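Local coordinates for putative branched-chain amino acid ABC transporter, periplasmic branched-chain amino acid-binding protein (Pseudomonas protegens Pf-5, PDB 4RU0) that probably binds branched-chain amino acids or a related small solute in the periplasm and delivers it to an ABC transporter for uptake, at residues W237-T242 with I265-A270; G285-T290 with A397-W402; G361-N366 with L386-H391. All blocks are in the same frame, centred on the assembly; numbering follows the deposited sequence.

Contact 1. Residues W237-T242 with I265-A270. With P3G (3,6,9,12,15-pentaoxaheptadecane), chain C.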
loop_
_atom_site.group_PDB
_atom_site.type_symbol
_atom_site.label_atom_id
_atom_site.label_comp_id
_atom_site.label_asym_id
_atom_site.label_seq_id
_atom_site.Cartn_x
_atom_site.Cartn_y
_atom_site.Cartn_z
ATOM N N TRP A 237 3.641 6.299 22.987
ATOM C CA TRP A 237 3.218 5.486 21.845
ATOM C C TRP A 237 4.379 4.703 21.238
ATOM O O TRP A 237 5.526 5.156 21.263
ATOM C CB TRP A 237 2.579 6.365 20.767
ATOM C CG TRP A 237 1.336 7.050 21.228
ATOM C CD1 TRP A 237 1.251 8.277 21.819
ATOM C CD2 TRP A 237 -0.004 6.551 21.144
ATOM N NE1 TRP A 237 -0.058 8.574 22.112
ATOM C CE2 TRP A 237 -0.850 7.532 21.710
ATOM C CE3 TRP A 237 -0.573 5.371 20.650
ATOM C CZ2 TRP A 237 -2.237 7.372 21.790
ATOM C CZ3 TRP A 237 -1.957 5.209 20.732
ATOM C CH2 TRP A 237 -2.771 6.206 21.297
ATOM N N VAL A 238 4.076 3.528 20.695
ATOM C CA VAL A 238 5.045 2.806 19.882
ATOM C C VAL A 238 4.547 2.665 18.445
ATOM O O VAL A 238 3.465 2.127 18.187
ATOM C CB VAL A 238 5.354 1.405 20.450
ATOM C CG1 VAL A 238 6.219 0.613 19.467
ATOM C CG2 VAL A 238 6.059 1.524 21.796
ATOM N N PHE A 239 5.338 3.193 17.520
ATOM C CA PHE A 239 5.121 3.038 16.092
ATOM C C PHE A 239 5.820 1.742 15.671
ATOM O O PHE A 239 7.048 1.689 15.595
ATOM C CB PHE A 239 5.676 4.253 15.341
ATOM C CG PHE A 239 5.283 4.325 13.884
ATOM C CD1 PHE A 239 4.289 3.507 13.361
ATOM C CD2 PHE A 239 5.916 5.224 13.038
ATOM C CE1 PHE A 239 3.935 3.583 12.014
ATOM C CE2 PHE A 239 5.566 5.308 11.696
ATOM C CZ PHE A 239 4.570 4.482 11.183
ATOM N N LEU A 240 5.044 0.694 15.419
ATOM C CA LEU A 240 5.619 -0.620 15.170
ATOM C C LEU A 240 5.834 -0.866 13.684
ATOM O O LEU A 240 4.886 -1.127 12.946
ATOM C CB LEU A 240 4.729 -1.716 15.751
ATOM C CG LEU A 240 5.323 -3.116 15.664
ATOM C CD1 LEU A 240 6.604 -3.183 16.473
ATOM C CD2 LEU A 240 4.327 -4.174 16.122
ATOM N N ARG A 241 7.085 -0.875 13.265
ATOM C CA ARG A 241 7.414 -1.003 11.862
ATOM C C ARG A 241 8.298 -2.212 11.710
ATOM O O ARG A 241 9.397 -2.160 11.251
ATOM C CB ARG A 241 8.107 0.252 11.361
ATOM C CG ARG A 241 7.312 1.520 11.581
ATOM C CD ARG A 241 7.726 2.637 10.650
ATOM N NE ARG A 241 7.340 2.287 9.315
ATOM C CZ ARG A 241 8.171 2.078 8.313
ATOM N NH1 ARG A 241 7.689 1.718 7.151
ATOM N NH2 ARG A 241 9.455 2.235 8.468
ATOM N N THR A 242 7.738 -3.319 12.127
ATOM C CA THR A 242 8.329 -4.632 11.937
ATOM C C THR A 242 7.704 -5.283 10.710
ATOM O O THR A 242 6.819 -4.711 10.074
ATOM C CB THR A 242 8.102 -5.534 13.168
ATOM O OG1 THR A 242 6.713 -5.488 13.533
ATOM C CG2 THR A 242 8.940 -5.059 14.339
ATOM N N ILE A 265 0.999 1.153 17.627
ATOM C CA ILE A 265 0.368 1.336 16.325
ATOM C C ILE A 265 1.235 0.761 15.220
ATOM O O ILE A 265 2.352 1.226 14.978
ATOM C CB ILE A 265 0.089 2.814 16.016
ATOM C CG1 ILE A 265 -0.703 3.458 17.154
ATOM C CG2 ILE A 265 -0.665 2.934 14.706
ATOM C CD1 ILE A 265 -0.924 4.948 16.981
ATOM N N GLY A 266 0.711 -0.248 14.542
ATOM C CA GLY A 266 1.471 -0.919 13.511
ATOM C C GLY A 266 1.480 -0.202 12.174
ATOM O O GLY A 266 0.525 0.493 11.805
ATOM N N ASP A 267 2.590 -0.370 11.461
ATOM C CA ASP A 267 2.711 -0.021 10.052
ATOM C C ASP A 267 1.598 -0.692 9.248
ATOM O O ASP A 267 0.994 -1.666 9.705
ATOM C CB ASP A 267 4.078 -0.463 9.533
ATOM C CG ASP A 267 4.429 0.156 8.209
ATOM O OD1 ASP A 267 4.036 -0.405 7.163
ATOM O OD2 ASP A 267 5.117 1.199 8.217
ATOM N N ILE A 268 1.329 -0.196 8.046
ATOM C CA ILE A 268 0.308 -0.827 7.213
ATOM C C ILE A 268 0.729 -2.246 6.834
ATOM O O ILE A 268 -0.109 -3.098 6.566
ATOM C CB ILE A 268 0.010 -0.012 5.942
ATOM C CG1 ILE A 268 1.242 0.067 5.038
ATOM C CG2 ILE A 268 -0.486 1.384 6.311
ATOM C CD1 ILE A 268 0.936 0.581 3.654
ATOM N N TRP A 269 2.031 -2.509 6.852
ATOM C CA TRP A 269 2.538 -3.849 6.575
ATOM C C TRP A 269 2.688 -4.661 7.857
ATOM O O TRP A 269 3.409 -5.655 7.900
ATOM C CB TRP A 269 3.863 -3.761 5.814
ATOM C CG TRP A 269 3.668 -3.044 4.527
ATOM C CD1 TRP A 269 4.073 -1.784 4.226
ATOM C CD2 TRP A 269 2.964 -3.528 3.381
ATOM N NE1 TRP A 269 3.685 -1.457 2.951
ATOM C CE2 TRP A 269 3.001 -2.512 2.411
ATOM C CE3 TRP A 269 2.317 -4.730 3.076
ATOM C CZ2 TRP A 269 2.410 -2.655 1.156
ATOM C CZ3 TRP A 269 1.731 -4.872 1.830
ATOM C CH2 TRP A 269 1.782 -3.841 0.886
ATOM N N ALA A 270 1.992 -4.223 8.897
ATOM C CA ALA A 270 1.888 -4.982 10.137
ATOM C C ALA A 270 0.448 -4.922 10.621
ATOM O O ALA A 270 0.186 -4.923 11.816
ATOM C CB ALA A 270 2.844 -4.433 11.196
HETATM O O3 P3G C . 1.815 -8.230 -1.244
HETATM C C7 P3G C . 2.412 -6.983 -1.548
HETATM C C8 P3G C . 3.921 -7.121 -1.454
HETATM O O4 P3G C . 4.475 -5.845 -1.164
HETATM C C9 P3G C . 5.566 -5.940 -0.268
HETATM C C10 P3G C . 5.418 -4.839 0.758
HETATM O O5 P3G C . 6.703 -4.437 1.197
HETATM C C11 P3G C . 6.784 -4.409 2.608
HETATM C C12 P3G C . 8.240 -4.285 3.018
HETATM O O6 P3G C . 8.548 -5.291 3.964
HETATM C C13 P3G C . 9.938 -5.450 4.135
HETATM C C14 P3G C . 10.390 -6.654 3.349
HETATM O O7 P3G C . 11.802 -6.621 3.212
#

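Contact 2. Residues G285-T290 with A397-W402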
loop_
_atom_site.group_PDB
_atom_site.type_symbol
_atom_site.label_atom_id
_atom_site.label_comp_id
_atom_site.label_asym_id
_atom_site.label_seq_id
_atom_site.Cartn_x
_atom_site.Cartn_y
_atom_site.Cartn_z
ATOM N N GLY A 285 -6.225 -5.309 21.678
ATOM C CA GLY A 285 -6.116 -3.865 21.793
ATOM C C GLY A 285 -5.163 -3.235 20.790
ATOM O O GLY A 285 -5.196 -2.022 20.572
ATOM N N TYR A 286 -4.317 -4.065 20.186
ATOM C CA TYR A 286 -3.342 -3.636 19.181
ATOM C C TYR A 286 -3.941 -2.749 18.097
ATOM O O TYR A 286 -4.979 -3.076 17.523
ATOM C CB TYR A 286 -2.701 -4.870 18.548
ATOM C CG TYR A 286 -1.722 -4.604 17.425
ATOM C CD1 TYR A 286 -0.437 -4.142 17.687
ATOM C CD2 TYR A 286 -2.073 -4.844 16.107
ATOM C CE1 TYR A 286 0.464 -3.912 16.660
ATOM C CE2 TYR A 286 -1.180 -4.622 15.074
ATOM C CZ TYR A 286 0.085 -4.157 15.355
ATOM O OH TYR A 286 0.973 -3.940 14.326
ATOM N N LEU A 287 -3.291 -1.617 17.836
ATOM C CA LEU A 287 -3.715 -0.721 16.763
ATOM C C LEU A 287 -2.880 -0.936 15.499
ATOM O O LEU A 287 -1.726 -1.375 15.571
ATOM C CB LEU A 287 -3.609 0.738 17.199
ATOM C CG LEU A 287 -4.362 1.137 18.468
ATOM C CD1 LEU A 287 -4.270 2.638 18.704
ATOM C CD2 LEU A 287 -5.804 0.688 18.380
ATOM N N ALA A 288 -3.456 -0.615 14.343
ATOM C CA ALA A 288 -2.707 -0.672 13.090
ATOM C C ALA A 288 -3.246 0.327 12.076
ATOM O O ALA A 288 -4.446 0.597 12.040
ATOM C CB ALA A 288 -2.740 -2.077 12.516
ATOM N N LEU A 289 -2.349 0.882 11.265
ATOM C CA LEU A 289 -2.740 1.768 10.174
ATOM C C LEU A 289 -3.083 0.946 8.935
ATOM O O LEU A 289 -2.512 -0.122 8.714
ATOM C CB LEU A 289 -1.618 2.766 9.856
ATOM C CG LEU A 289 -1.194 3.726 10.969
ATOM C CD1 LEU A 289 0.149 4.372 10.642
ATOM C CD2 LEU A 289 -2.247 4.788 11.194
ATOM N N THR A 290 -4.009 1.441 8.123
ATOM C CA THR A 290 -4.356 0.757 6.878
ATOM C C THR A 290 -4.894 1.725 5.831
ATOM O O THR A 290 -5.627 2.660 6.162
ATOM C CB THR A 290 -5.405 -0.355 7.110
ATOM O OG1 THR A 290 -5.739 -0.972 5.860
ATOM C CG2 THR A 290 -6.668 0.216 7.731
ATOM N N ALA A 397 -4.619 7.372 5.814
ATOM C CA ALA A 397 -4.801 6.019 6.328
ATOM C C ALA A 397 -5.862 6.005 7.413
ATOM O O ALA A 397 -6.188 7.044 7.982
ATOM C CB ALA A 397 -3.494 5.469 6.868
ATOM N N ARG A 398 -6.394 4.823 7.696
ATOM C CA ARG A 398 -7.340 4.651 8.789
ATOM C C ARG A 398 -6.731 3.778 9.873
ATOM O O ARG A 398 -5.876 2.938 9.595
ATOM C CB ARG A 398 -8.647 4.038 8.284
ATOM C CG ARG A 398 -9.410 4.922 7.317
ATOM C CD ARG A 398 -10.642 4.219 6.774
ATOM N NE ARG A 398 -11.627 3.935 7.814
ATOM C CZ ARG A 398 -12.676 4.707 8.082
ATOM N NH1 ARG A 398 -12.877 5.817 7.386
ATOM N NH2 ARG A 398 -13.522 4.371 9.045
ATOM N N VAL A 399 -7.168 3.985 11.108
ATOM C CA VAL A 399 -6.704 3.175 12.225
ATOM C C VAL A 399 -7.734 2.100 12.548
ATOM O O VAL A 399 -8.928 2.376 12.613
ATOM C CB VAL A 399 -6.444 4.035 13.471
ATOM C CG1 VAL A 399 -5.866 3.187 14.601
ATOM C CG2 VAL A 399 -5.520 5.199 13.126
ATOM N N GLN A 400 -7.274 0.869 12.728
ATOM C CA GLN A 400 -8.167 -0.201 13.142
ATOM C C GLN A 400 -7.586 -0.938 14.342
ATOM O O GLN A 400 -6.363 -1.024 14.492
ATOM C CB GLN A 400 -8.429 -1.169 11.987
ATOM C CG GLN A 400 -7.197 -1.860 11.458
ATOM C CD GLN A 400 -7.498 -2.707 10.246
ATOM O OE1 GLN A 400 -8.429 -2.419 9.495
ATOM N NE2 GLN A 400 -6.713 -3.761 10.047
ATOM N N GLN A 401 -8.470 -1.462 15.192
ATOM C CA GLN A 401 -8.068 -2.078 16.454
ATOM C C GLN A 401 -8.396 -3.569 16.503
ATOM O O GLN A 401 -9.478 -3.993 16.085
ATOM C CB GLN A 401 -8.736 -1.351 17.625
ATOM C CG GLN A 401 -8.401 -1.912 18.996
ATOM C CD GLN A 401 -8.720 -0.931 20.109
ATOM O OE1 GLN A 401 -9.754 -0.262 20.084
ATOM N NE2 GLN A 401 -7.823 -0.825 21.082
ATOM N N TRP A 402 -7.457 -4.355 17.023
ATOM C CA TRP A 402 -7.587 -5.809 17.077
ATOM C C TRP A 402 -8.101 -6.290 18.436
ATOM O O TRP A 402 -7.561 -5.902 19.477
ATOM C CB TRP A 402 -6.230 -6.439 16.763
ATOM C CG TRP A 402 -6.185 -7.931 16.798
ATOM C CD1 TRP A 402 -5.552 -8.709 17.725
ATOM C CD2 TRP A 402 -6.772 -8.831 15.851
ATOM N NE1 TRP A 402 -5.713 -10.038 17.415
ATOM C CE2 TRP A 402 -6.461 -10.141 16.273
ATOM C CE3 TRP A 402 -7.537 -8.658 14.691
ATOM C CZ2 TRP A 402 -6.885 -11.271 15.574
ATOM C CZ3 TRP A 402 -7.960 -9.781 14.000
ATOM C CH2 TRP A 402 -7.631 -11.072 14.444
#

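Contact 3. Residues G361-N366 with L386-H391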
loop_
_atom_site.group_PDB
_atom_site.type_symbol
_atom_site.label_atom_id
_atom_site.label_comp_id
_atom_site.label_asym_id
_atom_site.label_seq_id
_atom_site.Cartn_x
_atom_site.Cartn_y
_atom_site.Cartn_z
ATOM N N GLY A 361 -2.978 8.449 -17.766
ATOM C CA GLY A 361 -4.172 8.207 -16.979
ATOM C C GLY A 361 -3.875 8.307 -15.497
ATOM O O GLY A 361 -4.579 8.999 -14.757
ATOM N N LEU A 362 -2.821 7.617 -15.068
ATOM C CA LEU A 362 -2.375 7.668 -13.682
ATOM C C LEU A 362 -2.142 9.098 -13.220
ATOM O O LEU A 362 -2.612 9.487 -12.155
ATOM C CB LEU A 362 -1.099 6.847 -13.499
ATOM C CG LEU A 362 -1.292 5.333 -13.442
ATOM C CD1 LEU A 362 0.013 4.628 -13.709
ATOM C CD2 LEU A 362 -1.849 4.930 -12.086
ATOM N N GLU A 363 -1.439 9.886 -14.032
ATOM C CA GLU A 363 -1.084 11.252 -13.650
ATOM C C GLU A 363 -2.293 12.191 -13.667
ATOM O O GLU A 363 -2.219 13.323 -13.186
ATOM C CB GLU A 363 0.021 11.794 -14.562
ATOM C CG GLU A 363 1.344 11.043 -14.418
ATOM C CD GLU A 363 2.528 11.763 -15.040
ATOM O OE1 GLU A 363 2.353 12.428 -16.079
ATOM O OE2 GLU A 363 3.646 11.656 -14.485
ATOM N N HIS A 364 -3.411 11.721 -14.207
ATOM C CA HIS A 364 -4.618 12.538 -14.230
ATOM C C HIS A 364 -5.740 11.917 -13.409
ATOM O O HIS A 364 -6.898 12.301 -13.542
ATOM C CB HIS A 364 -5.076 12.772 -15.670
ATOM C CG HIS A 364 -4.219 13.745 -16.415
ATOM N ND1 HIS A 364 -2.998 13.401 -16.952
ATOM C CD2 HIS A 364 -4.391 15.060 -16.685
ATOM C CE1 HIS A 364 -2.461 14.458 -17.532
ATOM N NE2 HIS A 364 -3.287 15.479 -17.385
ATOM N N LEU A 365 -5.390 10.962 -12.555
ATOM C CA LEU A 365 -6.362 10.366 -11.656
ATOM C C LEU A 365 -6.983 11.427 -10.763
ATOM O O LEU A 365 -6.281 12.238 -10.163
ATOM C CB LEU A 365 -5.720 9.282 -10.796
ATOM C CG LEU A 365 -5.882 7.842 -11.271
ATOM C CD1 LEU A 365 -5.290 6.884 -10.247
ATOM C CD2 LEU A 365 -7.344 7.532 -11.517
ATOM N N ASN A 366 -8.308 11.426 -10.698
ATOM C CA ASN A 366 -9.033 12.326 -9.815
ATOM C C ASN A 366 -10.254 11.615 -9.261
ATOM O O ASN A 366 -11.360 11.740 -9.786
ATOM C CB ASN A 366 -9.437 13.608 -10.543
ATOM C CG ASN A 366 -9.896 14.702 -9.592
ATOM O OD1 ASN A 366 -10.541 14.433 -8.577
ATOM N ND2 ASN A 366 -9.564 15.947 -9.919
ATOM N N LEU A 386 -3.744 12.613 -8.453
ATOM C CA LEU A 386 -2.351 12.551 -8.876
ATOM C C LEU A 386 -2.011 13.650 -9.868
ATOM O O LEU A 386 -2.893 14.308 -10.419
ATOM C CB LEU A 386 -2.030 11.193 -9.499
ATOM C CG LEU A 386 -1.741 10.017 -8.567
ATOM C CD1 LEU A 386 -3.016 9.513 -7.896
ATOM C CD2 LEU A 386 -1.048 8.901 -9.343
ATOM N N SER A 387 -0.716 13.839 -10.078
ATOM C CA SER A 387 -0.212 14.776 -11.066
ATOM C C SER A 387 1.165 14.301 -11.495
ATOM O O SER A 387 1.691 13.337 -10.936
ATOM C CB SER A 387 -0.141 16.197 -10.504
ATOM O OG SER A 387 0.949 16.335 -9.602
ATOM N N CYS A 388 1.747 14.973 -12.482
ATOM C CA CYS A 388 3.111 14.676 -12.896
ATOM C C CYS A 388 4.072 14.912 -11.731
ATOM O O CYS A 388 5.080 14.227 -11.587
ATOM C CB CYS A 388 3.506 15.532 -14.097
ATOM S SG CYS A 388 5.291 15.632 -14.384
ATOM N N ARG A 389 3.728 15.880 -10.893
ATOM C CA ARG A 389 4.534 16.255 -9.743
ATOM C C ARG A 389 4.309 15.309 -8.556
ATOM O O ARG A 389 5.144 15.219 -7.652
ATOM C CB ARG A 389 4.201 17.697 -9.344
ATOM C CG ARG A 389 5.225 18.389 -8.476
ATOM C CD ARG A 389 4.632 19.660 -7.887
ATOM N NE ARG A 389 3.535 19.360 -6.971
ATOM C CZ ARG A 389 3.654 19.346 -5.648
ATOM N NH1 ARG A 389 2.608 19.054 -4.883
ATOM N NH2 ARG A 389 4.823 19.631 -5.090
ATOM N N ASP A 390 3.182 14.599 -8.566
ATOM C CA ASP A 390 2.776 13.788 -7.419
ATOM C C ASP A 390 2.235 12.419 -7.812
ATOM O O ASP A 390 1.056 12.270 -8.122
ATOM C CB ASP A 390 1.723 14.538 -6.596
ATOM C CG ASP A 390 1.174 13.708 -5.447
ATOM O OD1 ASP A 390 1.893 12.814 -4.949
ATOM O OD2 ASP A 390 0.019 13.949 -5.037
ATOM N N HIS A 391 3.097 11.412 -7.759
ATOM C CA HIS A 391 2.709 10.054 -8.118
ATOM C C HIS A 391 2.148 9.268 -6.926
ATOM O O HIS A 391 1.898 8.065 -7.027
ATOM C CB HIS A 391 3.902 9.316 -8.729
ATOM C CG HIS A 391 4.174 9.691 -10.156
ATOM N ND1 HIS A 391 5.068 9.002 -10.946
ATOM C CD2 HIS A 391 3.664 10.674 -10.931
ATOM C CE1 HIS A 391 5.096 9.547 -12.154
ATOM N NE2 HIS A 391 4.252 10.567 -12.165
#

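Contact 1. Residues W237-T242 with I265-A270
The two parallel strands of a beta-alpha-beta unit meet here beside the ligand pocket, with Phe239 and Leu240 paired to Ile265 and Gly266. Helix 246-256 makes the crossover between them. Three backbone bonds join the segments: Ile265 N to Val238 O (2.7 Å), Leu240 N to Ile265 O, and Asp267 N to Leu240 O. Ile265 O also lies at the edge of the Phe239 ring, 3.4 Å from CD1. On the same side of the sheet, Ile265 CD1 packs on Trp237 CE3 at 3.7 Å.

Past the paired residues, Arg241 and Asp267 form a buried salt bridge. Arg241 grips one oxygen side-on: NE is 2.7 Å and NH1 2.8 Å from Asp267 OD2. Both nitrogens come from the same face of the carboxylate, whose plane is turned 54° from the guanidinium. A bend at chi3 (68°) brings the guanidinium round to this acid. Arg241 NH2 bonds to the backbone O of Tyr192, another pocket residue. The second oxygen of the acid, Asp267 OD1, accepts from Trp269 N at 2.9 Å in an Asx turn. The carboxylate therefore ties the arginine to the loop that carries Trp269, one of the residues lining the pocket. The Trp269 indole lays one face against P3G, with CZ2 3.7 Å from C10, and its NE1 bonds to Gly135 O. A loop leaving the C-terminal end of a parallel strand to line the ligand site is typical of the alpha/beta domains of periplasmic binding proteins.

Contact 2. Residues G285-T290 with A397-W402
Gln401 slants across Leu287 and then reaches Gly285. Its CB lies 3.7 Å from Leu287 CD2. CG stands anti to the backbone N (chi1 180°), and the extended chain carries on past the same methyl. CG and CD come near both that methyl and Gly285 O. At the tip, NE2 gives a hydrogen bond of 2.9 Å to Gly285 O, which lies close to the plane of the amide. The bond meets the carbonyl well off its axis, with a C=O...N angle of 113°. Gly285 is held a second time, through its N to Trp402 O. Gly285 has a positive phi (101°), which side chains disfavour, and these two bonds hold it just before strand 287-290.

From there the segments run antiparallel. Trp402 N bonds to Tyr286 O at 2.8 Å. Ala288 with Gln400 and Thr290 with Arg398 are hydrogen-bonded pairs, each closed by two backbone bonds. The non-hydrogen-bonded pairs alternate with them: Leu289 with Val399 between the two, and Leu287 with Gln401 on the side of Tyr286 and Trp402. Leu289 CD2 touches Val399 CG2 at 3.8 Å on the face that also holds Leu287 and Gln401. On the other face, Thr290 CG2 meets Gln400 OE1 at 3.6 Å, the two side chains crossing at about a right angle.

Strand 287-290 is the last parallel strand, next to 264-266, and strand 396-402 passes on to 407-415 on its far side. Helix 157-172 covers the face of Leu287, Leu289 and Val399, through Leu164 and Tyr167 among others. Helix 273-276 packs against Tyr286 and Trp402.

Contact 3. Residues G361-N366 with L386-H391
Glu363 and His391 make the main polar link, a His-carboxylate hydrogen bond of 2.6 Å from His391 NE2 to Glu363 OE2. The oxygen lies in the plane of the imidazole, at its edge, and is met on its anti lone pair. The carboxylate is turned 59° from the ring. An extended chain beyond CG carries the carboxylate of Glu363 across to the loop. OE2 has a second partner in a salt bridge with Arg441, which probably favours the ionised acid. His391 is held at both nitrogens, since ND1 bonds to Asn150 O, and its ring stacks on Phe151.

A backbone bond of 3.1 Å from Leu386 N to Leu365 O joins the segments farther along. Ser387 CA adds a CA-H...O contact of 3.3 Å to Glu363 O. The packing is carried by Leu386, whose CB and CD2 lie against Leu362 O. Its CD1 meets Leu365 CB at 4.0 Å, the two side chains side by side and pointing the same way.

Cys388 CA lies 3.5 Å from Glu363 OE2, and its SG forms the disulfide with Cys443. The glutamate thus sits beside a covalent link to the C-terminal end of the chain, where Arg441 also belongs. The arrangement joins helix 355-363 and the turn after it to a disulfide-bonded loop, by a buried polar bond at one end and leucine packing at the other.

Overall arrangement
Contacts 1 and 2 are consecutive parts of one sheet, with centres 9 Å apart. Strands 264-266 and 287-290 are neighbours, and Tyr286 OH bonds to Ala270 O. Contact 1 is parallel and ends in a charged, ligand-facing loop. Contact 2 is antiparallel and relies on backbone pairing, with one glutamine bond at its edge. Contact 3 lies 28 Å from both, between centres, on the opposite side of the chain's centre. It is nested in the chain between the segments of contact 2. All three are largely buried, but contact 3 has no strand pairing and depends on a histidine-glutamate bond near a disulfide.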